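Local coordinates for protein pyruvate kinase (Toxoplasma gondii, PDB 3GG8) that catalyses the last step of glycolysis, transferring the phosphoryl group of phosphoenolpyruvate to ADP to give pyruvate and ATP, at residues 67-78 with 211-222. Residues are numbered along the deposited sequence; the frame is centred on the assembly and turned at random.
Sequences LNFSHGDHETHA and HDILNFGIPMGC
The imidazole of His74 is sandwiched between His211 and Phe216 while its rim is tied to a carboxylate. On one face the His211 ring lies almost parallel to it in an offset stack, centroids 4.3 Å apart and planes at 4°, with His211 NE2 3.3 Å from His74 CE1. Over the opposite face comes the methylene of Phe216, whose CB sits 3.8 Å from the His74 ring centroid in a CH-pi contact. Along the ring plane, His74 NE2 donates to Asp212 OD1 (2.7 Å), meeting the carboxylate on its anti side. Lys208 forms a salt bridge with the other oxygen, OD2.

Phe216 is the hub of the apolar half. Its CB already points toward 67-78, and with CG anti to the backbone N (chi1 -168°) the ring is laid between Phe69 and the start of helix 74-90; there the edge of Phe69 points at one face, Phe69 CZ reaching Phe216 CD2 at 3.6 Å. Met220 CG from its own segment covers the other face, and Leu67 CD1 lies 3.7 Å from Phe216 CE2. The rim meets the first turn of helix 74-90, with Phe216 CE1 3.3 Å from His74 O, and Val81 extends this packing.

The contact joins two helices on the outside of the (beta/alpha)8, or TIM, barrel: helix 74-90, which follows strand 62-68, and helix 207-217, which precedes strand 224-227. The hydrogen bond, with the ring held between His211 and Phe216, should fix the rotation of the His74 imidazole, and the nearby carboxylate would tend to stabilise a protonated His74, although Lys208 probably offsets part of that effect.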
ATOM      1  N   LEU C  67     -21.496  36.213 -17.590  1.00 36.35           N
ATOM      2  CA  LEU C  67     -21.671  37.437 -18.343  1.00 35.36           C
ATOM      3  C   LEU C  67     -20.322  37.800 -18.967  1.00 35.88           C
ATOM      4  O   LEU C  67     -19.380  38.169 -18.264  1.00 36.12           O
ATOM      5  CB  LEU C  67     -22.104  38.555 -17.412  1.00 35.55           C
ATOM      6  CG  LEU C  67     -23.265  38.336 -16.439  1.00 33.84           C
ATOM      7  CD1 LEU C  67     -23.376  39.533 -15.500  1.00 33.56           C
ATOM      8  CD2 LEU C  67     -24.573  38.078 -17.201  1.00 34.93           C
ATOM      9  N   ASN C  68     -20.224  37.663 -20.286  1.00 35.56           N
ATOM     10  CA  ASN C  68     -19.026  38.036 -21.013  1.00 35.19           C
ATOM     11  C   ASN C  68     -18.901  39.542 -21.283  1.00 34.87           C
ATOM     12  O   ASN C  68     -19.452  40.049 -22.264  1.00 35.52           O
ATOM     13  CB  ASN C  68     -18.933  37.255 -22.325  1.00 34.64           C
ATOM     14  CG  ASN C  68     -17.630  37.505 -23.038  1.00 36.65           C
ATOM     15  OD1 ASN C  68     -16.795  38.287 -22.568  1.00 35.61           O
ATOM     16  ND2 ASN C  68     -17.446  36.864 -24.181  1.00 36.28           N
ATOM     17  N   PHE C  69     -18.139  40.254 -20.450  1.00 34.32           N
ATOM     18  CA  PHE C  69     -17.972  41.703 -20.631  1.00 33.66           C
ATOM     19  C   PHE C  69     -17.009  42.154 -21.731  1.00 34.07           C
ATOM     20  O   PHE C  69     -16.678  43.351 -21.803  1.00 33.82           O
ATOM     21  CB  PHE C  69     -17.647  42.405 -19.307  1.00 33.35           C
ATOM     22  CG  PHE C  69     -18.860  42.821 -18.514  1.00 32.02           C
ATOM     23  CD1 PHE C  69     -19.718  41.875 -17.974  1.00 32.79           C
ATOM     24  CD2 PHE C  69     -19.147  44.174 -18.310  1.00 34.69           C
ATOM     25  CE1 PHE C  69     -20.847  42.267 -17.232  1.00 32.83           C
ATOM     26  CE2 PHE C  69     -20.268  44.573 -17.571  1.00 34.19           C
ATOM     27  CZ  PHE C  69     -21.110  43.602 -17.022  1.00 32.74           C
ATOM     28  N   SER C  70     -16.564  41.230 -22.589  1.00 33.50           N
ATOM     29  CA  SER C  70     -15.874  41.618 -23.835  1.00 34.06           C
ATOM     30  C   SER C  70     -16.822  42.370 -24.801  1.00 34.45           C
ATOM     31  O   SER C  70     -16.369  43.081 -25.702  1.00 34.00           O
ATOM     32  CB  SER C  70     -15.320  40.398 -24.565  1.00 33.66           C
ATOM     33  OG  SER C  70     -14.283  39.792 -23.827  1.00 34.80           O
ATOM     34  N   HIS C  71     -18.132  42.163 -24.621  1.00 34.65           N
ATOM     35  CA  HIS C  71     -19.178  42.810 -25.420  1.00 34.51           C
ATOM     36  C   HIS C  71     -20.220  43.317 -24.443  1.00 34.28           C
ATOM     37  O   HIS C  71     -20.193  42.937 -23.286  1.00 35.04           O
ATOM     38  CB  HIS C  71     -19.837  41.782 -26.351  1.00 34.24           C
ATOM     39  CG  HIS C  71     -18.874  41.008 -27.187  1.00 35.12           C
ATOM     40  ND1 HIS C  71     -18.004  41.612 -28.075  1.00 35.05           N
ATOM     41  CD2 HIS C  71     -18.665  39.672 -27.296  1.00 37.52           C
ATOM     42  CE1 HIS C  71     -17.294  40.678 -28.689  1.00 39.19           C
ATOM     43  NE2 HIS C  71     -17.672  39.493 -28.236  1.00 40.35           N
ATOM     44  N   GLY C  72     -21.141  44.157 -24.898  1.00 34.57           N
ATOM     45  CA  GLY C  72     -22.267  44.594 -24.057  1.00 34.54           C
ATOM     46  C   GLY C  72     -21.890  45.756 -23.163  1.00 34.67           C
ATOM     47  O   GLY C  72     -20.743  46.178 -23.170  1.00 34.61           O
ATOM     48  N   ASP C  73     -22.853  46.291 -22.407  1.00 34.30           N
ATOM     49  CA  ASP C  73     -22.576  47.414 -21.505  1.00 34.39           C
ATOM     50  C   ASP C  73     -23.353  47.234 -20.202  1.00 34.88           C
ATOM     51  O   ASP C  73     -23.975  46.189 -19.993  1.00 35.35           O
ATOM     52  CB  ASP C  73     -22.872  48.774 -22.180  1.00 33.79           C
ATOM     53  CG  ASP C  73     -24.338  48.908 -22.667  1.00 32.38           C
ATOM     54  OD1 ASP C  73     -24.555  49.180 -23.865  0.50 27.58           O
ATOM     55  OD2 ASP C  73     -25.254  48.756 -21.840  0.50 29.83           O
ATOM     56  N   HIS C  74     -23.292  48.211 -19.307  1.00 34.28           N
ATOM     57  CA  HIS C  74     -23.953  48.048 -18.016  1.00 34.45           C
ATOM     58  C   HIS C  74     -25.486  47.903 -18.144  1.00 34.37           C
ATOM     59  O   HIS C  74     -26.094  47.137 -17.411  1.00 34.91           O
ATOM     60  CB  HIS C  74     -23.500  49.140 -17.020  1.00 33.93           C
ATOM     61  CG  HIS C  74     -22.095  48.938 -16.523  1.00 33.97           C
ATOM     62  ND1 HIS C  74     -21.644  49.436 -15.323  1.00 34.70           N
ATOM     63  CD2 HIS C  74     -21.059  48.239 -17.052  1.00 34.10           C
ATOM     64  CE1 HIS C  74     -20.387  49.068 -15.139  1.00 35.50           C
ATOM     65  NE2 HIS C  74     -20.005  48.354 -16.183  1.00 34.75           N
ATOM     66  N   GLU C  75     -26.090  48.606 -19.097  1.00 34.19           N
ATOM     67  CA  GLU C  75     -27.510  48.425 -19.420  1.00 33.83           C
ATOM     68  C   GLU C  75     -27.911  47.045 -19.978  1.00 33.37           C
ATOM     69  O   GLU C  75     -28.897  46.453 -19.525  1.00 33.04           O
ATOM     70  CB  GLU C  75     -27.952  49.467 -20.420  1.00 34.00           C
ATOM     71  CG  GLU C  75     -28.120  50.850 -19.854  1.00 36.68           C
ATOM     72  CD  GLU C  75     -28.427  51.826 -20.959  1.00 40.41           C
ATOM     73  OE1 GLU C  75     -27.659  52.796 -21.103  1.00 44.21           O
ATOM     74  OE2 GLU C  75     -29.406  51.594 -21.716  1.00 39.89           O
ATOM     75  N   THR C  76     -27.178  46.548 -20.971  1.00 32.37           N
ATOM     76  CA  THR C  76     -27.568  45.302 -21.605  1.00 32.15           C
ATOM     77  C   THR C  76     -27.396  44.122 -20.648  1.00 32.32           C
ATOM     78  O   THR C  76     -28.254  43.244 -20.571  1.00 32.73           O
ATOM     79  CB  THR C  76     -26.810  45.046 -22.949  1.00 32.40           C
ATOM     80  OG1 THR C  76     -25.428  44.795 -22.684  1.00 32.66           O
ATOM     81  CG2 THR C  76     -26.927  46.239 -23.893  1.00 31.50           C
ATOM     82  N   HIS C  77     -26.282  44.102 -19.923  1.00 32.36           N
ATOM     83  CA  HIS C  77     -26.008  43.074 -18.927  1.00 32.35           C
ATOM     84  C   HIS C  77     -26.948  43.182 -17.711  1.00 32.63           C
ATOM     85  O   HIS C  77     -27.246  42.173 -17.087  1.00 32.00           O
ATOM     86  CB  HIS C  77     -24.541  43.133 -18.498  1.00 32.85           C
ATOM     87  CG  HIS C  77     -23.578  42.595 -19.527  1.00 33.14           C
ATOM     88  ND1 HIS C  77     -23.481  41.252 -19.833  1.00 33.37           N
ATOM     89  CD2 HIS C  77     -22.650  43.220 -20.286  1.00 32.38           C
ATOM     90  CE1 HIS C  77     -22.550  41.080 -20.754  1.00 34.73           C
ATOM     91  NE2 HIS C  77     -22.026  42.261 -21.041  1.00 33.21           N
ATOM     92  N   ALA C  78     -27.433  44.392 -17.405  1.00 32.14           N
ATOM     93  CA  ALA C  78     -28.483  44.532 -16.405  1.00 32.93           C
ATOM     94  C   ALA C  78     -29.785  43.811 -16.813  1.00 33.50           C
ATOM     95  O   ALA C  78     -30.424  43.200 -15.965  1.00 33.40           O
ATOM     96  CB  ALA C  78     -28.758  46.024 -16.069  1.00 32.28           C
ATOM     97  N   HIS C 211     -14.205  49.571 -13.856  1.00 34.67           N
ATOM     98  CA  HIS C 211     -15.584  50.081 -13.869  1.00 34.92           C
ATOM     99  C   HIS C 211     -16.614  48.933 -13.855  1.00 34.65           C
ATOM    100  O   HIS C 211     -17.615  48.968 -13.109  1.00 34.49           O
ATOM    101  CB  HIS C 211     -15.768  50.994 -15.092  1.00 35.70           C
ATOM    102  CG  HIS C 211     -17.167  51.497 -15.290  1.00 36.83           C
ATOM    103  ND1 HIS C 211     -17.797  52.332 -14.390  1.00 38.44           N
ATOM    104  CD2 HIS C 211     -18.038  51.316 -16.308  1.00 36.88           C
ATOM    105  CE1 HIS C 211     -19.006  52.621 -14.839  1.00 39.89           C
ATOM    106  NE2 HIS C 211     -19.173  52.025 -16.006  1.00 36.39           N
ATOM    107  N   ASP C 212     -16.353  47.912 -14.663  1.00 33.77           N
ATOM    108  CA  ASP C 212     -17.203  46.736 -14.704  1.00 33.55           C
ATOM    109  C   ASP C 212     -17.227  45.967 -13.386  1.00 33.41           C
ATOM    110  O   ASP C 212     -18.273  45.489 -12.969  1.00 34.25           O
ATOM    111  CB  ASP C 212     -16.764  45.822 -15.837  1.00 34.14           C
ATOM    112  CG  ASP C 212     -16.900  46.479 -17.207  1.00 34.53           C
ATOM    113  OD1 ASP C 212     -17.697  47.425 -17.348  1.00 35.70           O
ATOM    114  OD2 ASP C 212     -16.219  46.031 -18.146  1.00 36.90           O
ATOM    115  N   ILE C 213     -16.084  45.845 -12.723  1.00 32.90           N
ATOM    116  CA  ILE C 213     -16.035  45.155 -11.430  1.00 32.72           C
ATOM    117  C   ILE C 213     -16.751  45.935 -10.313  1.00 32.81           C
ATOM    118  O   ILE C 213     -17.559  45.365  -9.563  1.00 32.85           O
ATOM    119  CB  ILE C 213     -14.576  44.842 -11.014  1.00 33.39           C
ATOM    120  CG1 ILE C 213     -14.019  43.709 -11.890  1.00 31.48           C
ATOM    121  CG2 ILE C 213     -14.481  44.501  -9.509  1.00 32.34           C
ATOM    122  CD1 ILE C 213     -12.482  43.637 -11.918  1.00 32.20           C
ATOM    123  N   LEU C 214     -16.463  47.227 -10.221  1.00 31.96           N
ATOM    124  CA  LEU C 214     -16.957  48.041  -9.116  1.00 32.62           C
ATOM    125  C   LEU C 214     -18.390  48.522  -9.328  1.00 32.63           C
ATOM    126  O   LEU C 214     -19.190  48.493  -8.399  1.00 32.71           O
ATOM    127  CB  LEU C 214     -16.045  49.252  -8.868  1.00 31.92           C
ATOM    128  CG  LEU C 214     -14.567  49.085  -8.474  1.00 33.33           C
ATOM    129  CD1 LEU C 214     -13.890  50.473  -8.405  1.00 31.01           C
ATOM    130  CD2 LEU C 214     -14.389  48.353  -7.137  1.00 33.51           C
ATOM    131  N   ASN C 215     -18.701  48.977 -10.545  1.00 32.52           N
ATOM    132  CA  ASN C 215     -19.991  49.590 -10.807  1.00 32.51           C
ATOM    133  C   ASN C 215     -21.043  48.675 -11.425  1.00 32.97           C
ATOM    134  O   ASN C 215     -22.210  49.062 -11.536  1.00 33.32           O
ATOM    135  CB  ASN C 215     -19.809  50.910 -11.560  1.00 32.56           C
ATOM    136  CG  ASN C 215     -18.946  51.892 -10.778  1.00 31.59           C
ATOM    137  OD1 ASN C 215     -18.000  52.478 -11.303  1.00 31.47           O
ATOM    138  ND2 ASN C 215     -19.251  52.038  -9.505  1.00 28.65           N
ATOM    139  N   PHE C 216     -20.647  47.448 -11.765  1.00 32.71           N
ATOM    140  CA  PHE C 216     -21.609  46.435 -12.113  1.00 32.69           C
ATOM    141  C   PHE C 216     -21.485  45.224 -11.178  1.00 33.17           C
ATOM    142  O   PHE C 216     -22.427  44.927 -10.429  1.00 33.36           O
ATOM    143  CB  PHE C 216     -21.481  46.011 -13.576  1.00 32.54           C
ATOM    144  CG  PHE C 216     -22.641  45.167 -14.062  1.00 32.23           C
ATOM    145  CD1 PHE C 216     -23.691  45.754 -14.780  1.00 30.90           C
ATOM    146  CD2 PHE C 216     -22.685  43.806 -13.790  1.00 29.74           C
ATOM    147  CE1 PHE C 216     -24.763  44.983 -15.224  1.00 30.94           C
ATOM    148  CE2 PHE C 216     -23.753  43.017 -14.222  1.00 31.65           C
ATOM    149  CZ  PHE C 216     -24.802  43.609 -14.946  1.00 30.36           C
ATOM    150  N   GLY C 217     -20.332  44.542 -11.230  1.00 33.28           N
ATOM    151  CA  GLY C 217     -20.093  43.286 -10.494  1.00 33.02           C
ATOM    152  C   GLY C 217     -20.600  43.320  -9.054  1.00 32.92           C
ATOM    153  O   GLY C 217     -21.357  42.443  -8.638  1.00 32.76           O
ATOM    154  N   ILE C 218     -20.206  44.355  -8.311  1.00 32.52           N
ATOM    155  CA  ILE C 218     -20.618  44.517  -6.909  1.00 31.98           C
ATOM    156  C   ILE C 218     -22.136  44.762  -6.717  1.00 32.39           C
ATOM    157  O   ILE C 218     -22.782  43.945  -6.058  1.00 31.75           O
ATOM    158  CB  ILE C 218     -19.754  45.591  -6.145  1.00 31.73           C
ATOM    159  CG1 ILE C 218     -18.317  45.074  -5.919  1.00 31.86           C
ATOM    160  CG2 ILE C 218     -20.432  46.019  -4.817  1.00 31.01           C
ATOM    161  CD1 ILE C 218     -17.396  46.034  -5.083  1.00 30.94           C
ATOM    162  N   PRO C 219     -22.703  45.874  -7.283  1.00 32.52           N
ATOM    163  CA  PRO C 219     -24.122  46.159  -6.985  1.00 33.06           C
ATOM    164  C   PRO C 219     -25.134  45.252  -7.676  1.00 33.40           C
ATOM    165  O   PRO C 219     -26.289  45.220  -7.243  1.00 33.58           O
ATOM    166  CB  PRO C 219     -24.310  47.602  -7.466  1.00 32.84           C
ATOM    167  CG  PRO C 219     -23.325  47.758  -8.567  1.00 33.14           C
ATOM    168  CD  PRO C 219     -22.128  46.904  -8.165  1.00 32.50           C
ATOM    169  N   MET C 220     -24.716  44.540  -8.730  1.00 33.77           N
ATOM    170  CA  MET C 220     -25.621  43.664  -9.488  1.00 34.26           C
ATOM    171  C   MET C 220     -25.665  42.235  -8.961  1.00 34.46           C
ATOM    172  O   MET C 220     -26.331  41.378  -9.557  1.00 34.56           O
ATOM    173  CB  MET C 220     -25.284  43.664 -10.994  1.00 34.00           C
ATOM    174  CG  MET C 220     -25.690  44.960 -11.728  1.00 35.45           C
ATOM    175  SD  MET C 220     -27.471  45.266 -11.853  1.00 36.03           S
ATOM    176  CE  MET C 220     -28.023  43.684 -12.433  1.00 36.99           C
ATOM    177  N   GLY C 221     -24.939  41.973  -7.872  1.00 34.33           N
ATOM    178  CA  GLY C 221     -24.944  40.667  -7.244  1.00 34.53           C
ATOM    179  C   GLY C 221     -24.142  39.591  -7.962  1.00 34.80           C
ATOM    180  O   GLY C 221     -24.494  38.407  -7.902  1.00 34.78           O
ATOM    181  N   CYS C 222     -23.065  39.973  -8.639  1.00 34.69           N
ATOM    182  CA  CYS C 222     -22.186  38.951  -9.214  1.00 34.79           C
ATOM    183  C   CYS C 222     -21.443  38.258  -8.063  1.00 34.67           C
ATOM    184  O   CYS C 222     -21.047  38.913  -7.095  1.00 33.78           O
ATOM    185  CB  CYS C 222     -21.210  39.567 -10.204  1.00 35.29           C
ATOM    186  SG  CYS C 222     -22.026  40.298 -11.626  1.00 35.91           S
TER